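PDB 6C62: 1-carboxybiuret hydrolase subunit AtzE, which hydrolyses 1-carboxybiuret to urea-1,3-dicarboxylate and ammonia, a step in the breakdown of the herbicide atrazine. Local coordinates for residues 280-291 with 361-369. Numbering follows the deposited sequence.
Sequences ALTLGASEVVMW and FRDWDILIA
V289 meets W364 and L367, and each atom of its side chain has a part. CB lies 4.0 Å from L367 CD2. CG1, anti to the backbone N (chi1 176°), reaches W364 NE1 at 3.8 Å and also touches L367 CD2. CG2 rests over the six-membered ring of W364 as a CH-pi contact, 3.6 Å from the centroid and 25° off the normal. L367 CD2 comes to the same face of the indole, toward its rim. At the indole edge, E287 sets its carboxyl carbon CD in the ring plane, 3.7 Å from W364 CH2. The carboxylate and ring planes are 69° apart. E287 OE1 also forms a salt bridge with R256, and R256 makes a cation-pi contact with W364. Strand 288-289 is the outermost strand at this end of the mixed amidase sheet. It does not pair with strand 366-370 directly: strand 257-260 runs between them, parallel to both, and the contact is made by side chains reaching past it. An alanine in place of W364 would probably open a gap beside V289 CG2 and leave R256 without its aromatic partner. Further along, W291 CZ3 packs against F361 CE2 at 4.0 Å, while W291 NE1 is hydrogen-bonded to Y353 OH. At the helix end, I368 CD1 touches A280 CA at 3.8 Å, L283 CD1 and A285 CB. The chain leaves that helix through a Schellman motif at G284, just before A285.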
ATOM      1  N   ALA A 280      25.240  26.969   3.917  1.00 20.50           N
ATOM      2  CA  ALA A 280      25.419  27.057   2.439  1.00 23.53           C
ATOM      3  C   ALA A 280      26.798  27.608   2.030  1.00 23.33           C
ATOM      4  O   ALA A 280      27.498  27.012   1.195  1.00 19.88           O
ATOM      5  CB  ALA A 280      24.306  27.930   1.843  1.00 22.28           C
ATOM      6  N   LEU A 281      27.179  28.728   2.647  0.50 25.04           N
ATOM      7  CA  LEU A 281      28.529  29.316   2.453  0.50 25.99           C
ATOM      8  C   LEU A 281      29.635  28.328   2.780  0.50 27.08           C
ATOM      9  O   LEU A 281      30.555  28.127   1.976  0.50 27.65           O
ATOM     10  CB  LEU A 281      28.711  30.585   3.294  0.50 26.33           C
ATOM     11  CG  LEU A 281      29.999  31.429   3.175  0.50 26.52           C
ATOM     12  CD1 LEU A 281      30.428  31.646   1.733  0.50 25.52           C
ATOM     13  CD2 LEU A 281      29.767  32.747   3.914  0.50 24.95           C
ATOM     14  N   THR A 282      29.529  27.666   3.927  1.00 25.82           N
ATOM     15  CA  THR A 282      30.537  26.687   4.320  1.00 24.81           C
ATOM     16  C   THR A 282      30.622  25.510   3.373  1.00 26.21           C
ATOM     17  O   THR A 282      31.713  25.017   3.117  1.00 26.82           O
ATOM     18  CB  THR A 282      30.218  26.119   5.707  1.00 27.07           C
ATOM     19  OG1 THR A 282      29.890  27.200   6.582  1.00 25.80           O
ATOM     20  CG2 THR A 282      31.390  25.306   6.251  1.00 27.98           C
ATOM     21  N   LEU A 283      29.467  25.045   2.872  1.00 23.67           N
ATOM     22  CA  LEU A 283      29.405  23.920   1.947  1.00 23.47           C
ATOM     23  C   LEU A 283      29.556  24.273   0.474  1.00 24.64           C
ATOM     24  O   LEU A 283      29.495  23.389  -0.363  1.00 24.15           O
ATOM     25  CB  LEU A 283      28.076  23.131   2.136  1.00 22.02           C
ATOM     26  CG  LEU A 283      27.958  22.500   3.543  1.00 20.35           C
ATOM     27  CD1 LEU A 283      26.564  21.968   3.775  1.00 22.08           C
ATOM     28  CD2 LEU A 283      28.934  21.369   3.747  1.00 19.74           C
ATOM     29  N   GLY A 284      29.736  25.548   0.151  1.00 29.68           N
ATOM     30  CA  GLY A 284      29.867  25.981  -1.246  1.00 30.04           C
ATOM     31  C   GLY A 284      28.606  25.838  -2.077  1.00 30.14           C
ATOM     32  O   GLY A 284      28.672  25.656  -3.273  1.00 30.97           O
ATOM     33  N   ALA A 285      27.442  25.933  -1.439  1.00 29.57           N
ATOM     34  CA  ALA A 285      26.168  25.870  -2.147  1.00 28.47           C
ATOM     35  C   ALA A 285      25.714  27.268  -2.411  1.00 30.75           C
ATOM     36  O   ALA A 285      25.612  28.057  -1.475  1.00 30.08           O
ATOM     37  CB  ALA A 285      25.108  25.185  -1.312  1.00 25.48           C
ATOM     38  N   SER A 286      25.447  27.587  -3.672  1.00 30.36           N
ATOM     39  CA  SER A 286      24.957  28.950  -4.023  1.00 34.20           C
ATOM     40  C   SER A 286      23.675  28.969  -4.817  1.00 33.74           C
ATOM     41  O   SER A 286      22.932  29.943  -4.709  1.00 41.51           O
ATOM     42  CB  SER A 286      26.009  29.733  -4.768  1.00 35.14           C
ATOM     43  OG  SER A 286      26.575  28.919  -5.778  1.00 32.72           O
ATOM     44  N   GLU A 287      23.383  27.902  -5.561  1.00 27.80           N
ATOM     45  CA  GLU A 287      22.149  27.806  -6.317  1.00 29.31           C
ATOM     46  C   GLU A 287      20.923  27.548  -5.442  1.00 27.08           C
ATOM     47  O   GLU A 287      20.969  26.720  -4.539  1.00 25.91           O
ATOM     48  CB  GLU A 287      22.265  26.727  -7.354  1.00 34.36           C
ATOM     49  CG  GLU A 287      22.653  27.254  -8.712  1.00 43.44           C
ATOM     50  CD  GLU A 287      22.722  26.149  -9.738  1.00 49.25           C
ATOM     51  OE1 GLU A 287      21.634  25.793 -10.288  1.00 48.10           O
ATOM     52  OE2 GLU A 287      23.871  25.660  -9.963  1.00 53.12           O
ATOM     53  N   VAL A 288      19.849  28.273  -5.714  1.00 22.52           N
ATOM     54  CA  VAL A 288      18.552  28.074  -5.068  1.00 23.02           C
ATOM     55  C   VAL A 288      17.789  27.049  -5.935  1.00 22.30           C
ATOM     56  O   VAL A 288      17.744  27.167  -7.147  1.00 20.07           O
ATOM     57  CB  VAL A 288      17.815  29.398  -4.894  1.00 23.91           C
ATOM     58  CG1 VAL A 288      16.382  29.183  -4.423  1.00 25.11           C
ATOM     59  CG2 VAL A 288      18.574  30.302  -3.924  1.00 25.10           C
ATOM     60  N   VAL A 289      17.259  26.015  -5.317  1.00 19.63           N
ATOM     61  CA  VAL A 289      16.619  24.895  -5.992  1.00 19.58           C
ATOM     62  C   VAL A 289      15.157  24.801  -5.455  1.00 19.27           C
ATOM     63  O   VAL A 289      14.923  24.941  -4.248  1.00 17.76           O
ATOM     64  CB  VAL A 289      17.334  23.590  -5.602  1.00 21.37           C
ATOM     65  CG1 VAL A 289      16.660  22.370  -6.190  1.00 23.86           C
ATOM     66  CG2 VAL A 289      18.756  23.637  -6.009  1.00 23.06           C
ATOM     67  N   MET A 290      14.184  24.556  -6.339  1.00 18.02           N
ATOM     68  CA  MET A 290      12.801  24.326  -5.896  1.00 19.02           C
ATOM     69  C   MET A 290      12.564  22.825  -5.694  1.00 17.20           C
ATOM     70  O   MET A 290      12.852  22.031  -6.543  1.00 18.27           O
ATOM     71  CB  MET A 290      11.789  24.933  -6.865  1.00 21.59           C
ATOM     72  CG  MET A 290      12.067  26.449  -7.034  1.00 25.15           C
ATOM     73  SD  MET A 290      11.969  27.411  -5.458  1.00 30.57           S
ATOM     74  CE  MET A 290      10.201  27.710  -5.573  1.00 40.09           C
ATOM     75  N   TRP A 291      12.049  22.473  -4.535  1.00 14.79           N
ATOM     76  CA  TRP A 291      11.627  21.103  -4.236  1.00 14.94           C
ATOM     77  C   TRP A 291      10.266  20.933  -4.920  1.00 17.52           C
ATOM     78  O   TRP A 291       9.428  21.846  -4.874  1.00 18.69           O
ATOM     79  CB  TRP A 291      11.520  20.949  -2.731  1.00 15.00           C
ATOM     80  CG  TRP A 291      11.186  19.567  -2.229  1.00 13.40           C
ATOM     81  CD1 TRP A 291       9.948  19.075  -2.037  1.00 13.90           C
ATOM     82  CD2 TRP A 291      12.082  18.573  -1.786  1.00 12.60           C
ATOM     83  NE1 TRP A 291      10.015  17.830  -1.513  1.00 12.59           N
ATOM     84  CE2 TRP A 291      11.319  17.484  -1.363  1.00 11.73           C
ATOM     85  CE3 TRP A 291      13.462  18.491  -1.706  1.00 12.86           C
ATOM     86  CZ2 TRP A 291      11.868  16.338  -0.861  1.00 12.43           C
ATOM     87  CZ3 TRP A 291      14.037  17.319  -1.220  1.00 13.71           C
ATOM     88  CH2 TRP A 291      13.239  16.249  -0.797  1.00 12.74           C
ATOM     89  N   PHE A 361      16.828  14.587  -7.494  1.00 14.87           N
ATOM     90  CA  PHE A 361      18.147  14.126  -7.078  1.00 14.90           C
ATOM     91  C   PHE A 361      19.057  13.518  -8.151  1.00 17.09           C
ATOM     92  O   PHE A 361      20.179  13.156  -7.857  1.00 16.94           O
ATOM     93  CB  PHE A 361      18.055  13.198  -5.878  1.00 14.77           C
ATOM     94  CG  PHE A 361      17.874  13.920  -4.600  1.00 14.36           C
ATOM     95  CD1 PHE A 361      18.938  14.607  -4.027  1.00 14.04           C
ATOM     96  CD2 PHE A 361      16.656  13.923  -3.951  1.00 14.78           C
ATOM     97  CE1 PHE A 361      18.792  15.283  -2.809  1.00 14.01           C
ATOM     98  CE2 PHE A 361      16.523  14.611  -2.742  1.00 15.08           C
ATOM     99  CZ  PHE A 361      17.590  15.307  -2.179  1.00 13.31           C
ATOM    100  N   ARG A 362      18.586  13.402  -9.385  1.00 20.01           N
ATOM    101  CA  ARG A 362      19.484  13.155 -10.503  1.00 23.58           C
ATOM    102  C   ARG A 362      20.368  14.368 -10.813  1.00 23.09           C
ATOM    103  O   ARG A 362      21.356  14.226 -11.480  1.00 26.97           O
ATOM    104  CB  ARG A 362      18.684  12.643 -11.735  1.00 25.82           C
ATOM    105  CG  ARG A 362      18.163  11.237 -11.452  1.00 28.95           C
ATOM    106  CD  ARG A 362      17.790  10.454 -12.688  1.00 37.82           C
ATOM    107  NE  ARG A 362      16.391  10.672 -13.080  1.00 43.70           N
ATOM    108  CZ  ARG A 362      15.315  10.042 -12.548  1.00 44.15           C
ATOM    109  NH1 ARG A 362      14.098  10.344 -12.998  1.00 40.98           N
ATOM    110  NH2 ARG A 362      15.430   9.151 -11.540  1.00 44.81           N
ATOM    111  N   ASP A 363      20.010  15.555 -10.360  1.00 23.15           N
ATOM    112  CA  ASP A 363      20.750  16.778 -10.624  1.00 24.18           C
ATOM    113  C   ASP A 363      21.493  17.298  -9.375  1.00 24.02           C
ATOM    114  O   ASP A 363      22.250  18.240  -9.491  1.00 27.60           O
ATOM    115  CB  ASP A 363      19.799  17.858 -11.129  1.00 26.69           C
ATOM    116  CG  ASP A 363      18.972  17.404 -12.405  1.00 28.15           C
ATOM    117  OD1 ASP A 363      19.443  16.584 -13.216  1.00 29.36           O
ATOM    118  OD2 ASP A 363      17.824  17.833 -12.587  1.00 31.06           O
ATOM    119  N   TRP A 364      21.276  16.704  -8.185  1.00 20.77           N
ATOM    120  CA  TRP A 364      21.787  17.274  -6.935  1.00 19.71           C
ATOM    121  C   TRP A 364      22.242  16.133  -6.056  1.00 20.17           C
ATOM    122  O   TRP A 364      21.612  15.053  -6.085  1.00 17.46           O
ATOM    123  CB  TRP A 364      20.729  18.121  -6.232  1.00 18.58           C
ATOM    124  CG  TRP A 364      20.326  19.274  -7.027  1.00 17.86           C
ATOM    125  CD1 TRP A 364      19.229  19.382  -7.837  1.00 18.95           C
ATOM    126  CD2 TRP A 364      21.048  20.497  -7.188  1.00 18.74           C
ATOM    127  NE1 TRP A 364      19.213  20.619  -8.477  1.00 18.69           N
ATOM    128  CE2 TRP A 364      20.322  21.308  -8.090  1.00 18.28           C
ATOM    129  CE3 TRP A 364      22.245  21.003  -6.628  1.00 18.25           C
ATOM    130  CZ2 TRP A 364      20.742  22.599  -8.450  1.00 19.65           C
ATOM    131  CZ3 TRP A 364      22.660  22.281  -6.970  1.00 18.18           C
ATOM    132  CH2 TRP A 364      21.933  23.056  -7.876  1.00 18.96           C
ATOM    133  N   ASP A 365      23.336  16.361  -5.303  1.00 18.71           N
ATOM    134  CA  ASP A 365      23.821  15.380  -4.323  1.00 18.94           C
ATOM    135  C   ASP A 365      23.265  15.661  -2.910  1.00 17.10           C
ATOM    136  O   ASP A 365      22.826  14.728  -2.223  1.00 16.44           O
ATOM    137  CB  ASP A 365      25.335  15.334  -4.318  1.00 20.60           C
ATOM    138  CG  ASP A 365      25.885  14.931  -5.694  1.00 24.30           C
ATOM    139  OD1 ASP A 365      25.574  13.799  -6.071  1.00 25.58           O
ATOM    140  OD2 ASP A 365      26.511  15.774  -6.444  1.00 24.91           O
ATOM    141  N   ILE A 366      23.289  16.934  -2.511  1.00 16.34           N
ATOM    142  CA  ILE A 366      22.787  17.371  -1.194  1.00 15.87           C
ATOM    143  C   ILE A 366      21.963  18.648  -1.371  1.00 15.73           C
ATOM    144  O   ILE A 366      22.352  19.538  -2.167  1.00 14.85           O
ATOM    145  CB  ILE A 366      23.957  17.598  -0.228  1.00 16.17           C
ATOM    146  CG1 ILE A 366      24.651  16.315   0.102  1.00 17.35           C
ATOM    147  CG2 ILE A 366      23.496  18.166   1.096  1.00 17.12           C
ATOM    148  CD1 ILE A 366      26.107  16.520   0.250  1.00 19.55           C
ATOM    149  N   LEU A 367      20.851  18.745  -0.653  1.00 13.54           N
ATOM    150  CA  LEU A 367      20.038  19.961  -0.608  1.00 13.33           C
ATOM    151  C   LEU A 367      19.894  20.407   0.829  1.00 15.03           C
ATOM    152  O   LEU A 367      19.758  19.565   1.723  1.00 15.14           O
ATOM    153  CB  LEU A 367      18.674  19.764  -1.269  1.00 12.62           C
ATOM    154  CG  LEU A 367      18.777  19.400  -2.777  1.00 13.27           C
ATOM    155  CD1 LEU A 367      17.455  18.901  -3.328  1.00 14.21           C
ATOM    156  CD2 LEU A 367      19.201  20.624  -3.585  1.00 12.85           C
ATOM    157  N   ILE A 368      19.922  21.728   1.053  1.00 15.28           N
ATOM    158  CA  ILE A 368      19.924  22.299   2.384  1.00 16.25           C
ATOM    159  C   ILE A 368      18.635  23.062   2.678  1.00 14.56           C
ATOM    160  O   ILE A 368      18.171  23.896   1.891  1.00 13.57           O
ATOM    161  CB  ILE A 368      21.065  23.319   2.521  1.00 19.64           C
ATOM    162  CG1 ILE A 368      22.389  22.687   2.152  1.00 21.89           C
ATOM    163  CG2 ILE A 368      21.132  23.825   3.961  1.00 22.24           C
ATOM    164  CD1 ILE A 368      23.467  23.762   2.059  1.00 24.85           C
ATOM    165  N   ALA A 369      18.092  22.822   3.847  1.00 12.93           N
ATOM    166  CA  ALA A 369      16.944  23.556   4.349  1.00 14.02           C
ATOM    167  C   ALA A 369      17.034  23.742   5.842  1.00 13.31           C
ATOM    168  O   ALA A 369      17.801  23.059   6.500  1.00 13.82           O
ATOM    169  CB  ALA A 369      15.679  22.771   4.002  1.00 14.51           C
TER